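Local atomic coordinates of tRNA (Adenine(22)-N(1))-methyltransferase (Mycoplasma capricolum subsp. capricolum, PDB entry 6QE6), a protein that probably methylates N1 of adenine 22 in tRNA, using S-adenosyl-methionine as methyl donor and leaving S-adenosyl-homocysteine, the product bound here. Residues Y158-Y163 with Y169-I174. Numbering follows the deposited sequence.
Sequences YESFIY and YWLIEI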
# COMPACT_ATOMS: atom_id res chain seq x y z
N TYR A 158 6.83 -8.01 2.06
CA TYR A 158 7.30 -7.62 0.74
C TYR A 158 7.12 -6.12 0.56
O TYR A 158 6.10 -5.55 0.98
CB TYR A 158 6.58 -8.38 -0.38
CG TYR A 158 7.10 -8.04 -1.76
CD1 TYR A 158 8.38 -8.40 -2.14
CD2 TYR A 158 6.31 -7.33 -2.67
CE1 TYR A 158 8.87 -8.09 -3.38
CE2 TYR A 158 6.79 -6.99 -3.94
CZ TYR A 158 8.07 -7.39 -4.30
OH TYR A 158 8.58 -7.10 -5.55
N GLU A 159 8.12 -5.49 -0.04
CA GLU A 159 8.04 -4.11 -0.46
C GLU A 159 8.63 -4.02 -1.84
O GLU A 159 9.47 -4.83 -2.23
CB GLU A 159 8.81 -3.16 0.45
CG GLU A 159 8.38 -3.16 1.87
CD GLU A 159 9.05 -2.02 2.64
OE1 GLU A 159 9.89 -2.30 3.54
OE2 GLU A 159 8.73 -0.85 2.33
N SER A 160 8.18 -3.00 -2.58
CA SER A 160 8.79 -2.64 -3.85
C SER A 160 8.37 -1.22 -4.22
O SER A 160 7.47 -0.63 -3.61
CB SER A 160 8.41 -3.63 -4.94
OG SER A 160 7.36 -3.10 -5.70
N PHE A 161 9.04 -0.68 -5.23
CA PHE A 161 8.91 0.73 -5.59
C PHE A 161 8.61 0.81 -7.07
O PHE A 161 9.37 0.27 -7.88
CB PHE A 161 10.19 1.51 -5.23
CG PHE A 161 10.10 2.99 -5.49
CD1 PHE A 161 9.27 3.80 -4.71
CD2 PHE A 161 10.86 3.59 -6.50
CE1 PHE A 161 9.18 5.17 -4.94
CE2 PHE A 161 10.79 4.96 -6.73
CZ PHE A 161 9.95 5.75 -5.95
N ILE A 162 7.52 1.49 -7.42
CA ILE A 162 6.91 1.41 -8.75
C ILE A 162 6.78 2.80 -9.36
O ILE A 162 6.33 3.75 -8.69
CB ILE A 162 5.53 0.73 -8.68
CG1 ILE A 162 5.67 -0.71 -8.17
CG2 ILE A 162 4.83 0.79 -10.03
CD1 ILE A 162 4.35 -1.32 -7.78
N TYR A 163 7.15 2.93 -10.62
CA TYR A 163 6.88 4.13 -11.40
C TYR A 163 5.79 3.81 -12.42
O TYR A 163 5.94 2.88 -13.22
CB TYR A 163 8.14 4.63 -12.12
CG TYR A 163 7.79 5.65 -13.17
CD1 TYR A 163 7.60 6.98 -12.84
CD2 TYR A 163 7.59 5.26 -14.51
CE1 TYR A 163 7.25 7.92 -13.80
CE2 TYR A 163 7.23 6.19 -15.48
CZ TYR A 163 7.07 7.52 -15.12
OH TYR A 163 6.72 8.44 -16.09
N TYR A 169 4.94 4.99 -6.60
CA TYR A 169 4.06 4.20 -5.75
C TYR A 169 4.88 3.31 -4.84
O TYR A 169 5.93 2.79 -5.23
CB TYR A 169 3.11 3.35 -6.59
CG TYR A 169 2.17 4.17 -7.43
CD1 TYR A 169 2.51 4.56 -8.72
CD2 TYR A 169 0.93 4.56 -6.92
CE1 TYR A 169 1.66 5.29 -9.47
CE2 TYR A 169 0.07 5.30 -7.68
CZ TYR A 169 0.44 5.68 -8.95
OH TYR A 169 -0.42 6.43 -9.70
N TRP A 170 4.37 3.11 -3.63
CA TRP A 170 5.06 2.37 -2.59
C TRP A 170 4.21 1.15 -2.28
O TRP A 170 3.11 1.27 -1.73
CB TRP A 170 5.28 3.24 -1.35
CG TRP A 170 6.36 4.32 -1.46
CD1 TRP A 170 7.61 4.26 -0.92
CD2 TRP A 170 6.27 5.61 -2.10
NE1 TRP A 170 8.31 5.42 -1.19
CE2 TRP A 170 7.51 6.26 -1.92
CE3 TRP A 170 5.27 6.26 -2.83
CZ2 TRP A 170 7.77 7.54 -2.43
CZ3 TRP A 170 5.52 7.52 -3.32
CH2 TRP A 170 6.77 8.15 -3.12
N LEU A 171 4.70 -0.02 -2.63
CA LEU A 171 3.95 -1.24 -2.39
C LEU A 171 4.53 -1.94 -1.17
O LEU A 171 5.75 -2.13 -1.08
CB LEU A 171 3.99 -2.14 -3.62
CG LEU A 171 3.30 -3.49 -3.47
CD1 LEU A 171 2.43 -3.81 -4.66
CD2 LEU A 171 4.35 -4.56 -3.30
N ILE A 172 3.66 -2.31 -0.23
CA ILE A 172 4.07 -2.95 1.01
C ILE A 172 3.05 -4.02 1.37
O ILE A 172 1.83 -3.80 1.29
CB ILE A 172 4.26 -1.91 2.14
CG1 ILE A 172 4.68 -2.59 3.45
CG2 ILE A 172 3.02 -1.02 2.29
CD1 ILE A 172 5.02 -1.64 4.60
N GLU A 173 3.54 -5.21 1.72
CA GLU A 173 2.71 -6.34 2.10
C GLU A 173 2.97 -6.65 3.58
O GLU A 173 4.11 -6.85 3.99
CB GLU A 173 2.99 -7.57 1.24
CG GLU A 173 2.48 -8.87 1.90
CD GLU A 173 2.32 -10.05 0.93
OE1 GLU A 173 2.94 -10.02 -0.16
OE2 GLU A 173 1.59 -11.01 1.28
N ILE A 174 1.89 -6.69 4.36
CA ILE A 174 1.98 -6.89 5.80
C ILE A 174 1.28 -8.21 6.14
O ILE A 174 0.10 -8.39 5.81
CB ILE A 174 1.35 -5.71 6.56
CG1 ILE A 174 2.08 -4.42 6.20
CG2 ILE A 174 1.38 -5.96 8.07
CD1 ILE A 174 1.39 -3.18 6.71
O HOH W 1 7.09 -0.10 0.32
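Leu171 meets Tyr158 on the diagonal between two antiparallel strands, 158-163 and 169-174. With CG anti to the backbone N (chi1 177°), Leu171 sends its CD2 methyl to the ring of Tyr158, 3.5 Å from CD2 of that tyrosine. Its CB lies 4.3 Å from Ile162 CD1, so Leu171 touches residues of strand 158-163 on both sides of its directly paired partner, Ser160. Two backbone bonds join that pair: Ser160 N to Leu171 O and Leu171 N to Ser160 O, both 3.0 Å. Tyr169 pairs likewise with Ile162, their CB atoms 4.1 Å apart, and its side chain also touches Arg25, a residue of the S-adenosyl-homocysteine pocket. On this face Ile162, Tyr169 and Leu171 pack against helix 24-31. The other face carries a T-shaped pair: the edge of Phe161 meets the face of Trp170, with CE1 of Phe161 3.6 Å from CE2 of Trp170 and the planes at 69°. There, too, a water bridges Glu159 OE2 and Leu171 O, while the same carboxylate is salt-bridged to Arg146. The two strands form the antiparallel beta hairpin at one edge of the sheet, with strand order 3-2-1-4-5-7-6, of a Rossmann-like class I methyltransferase.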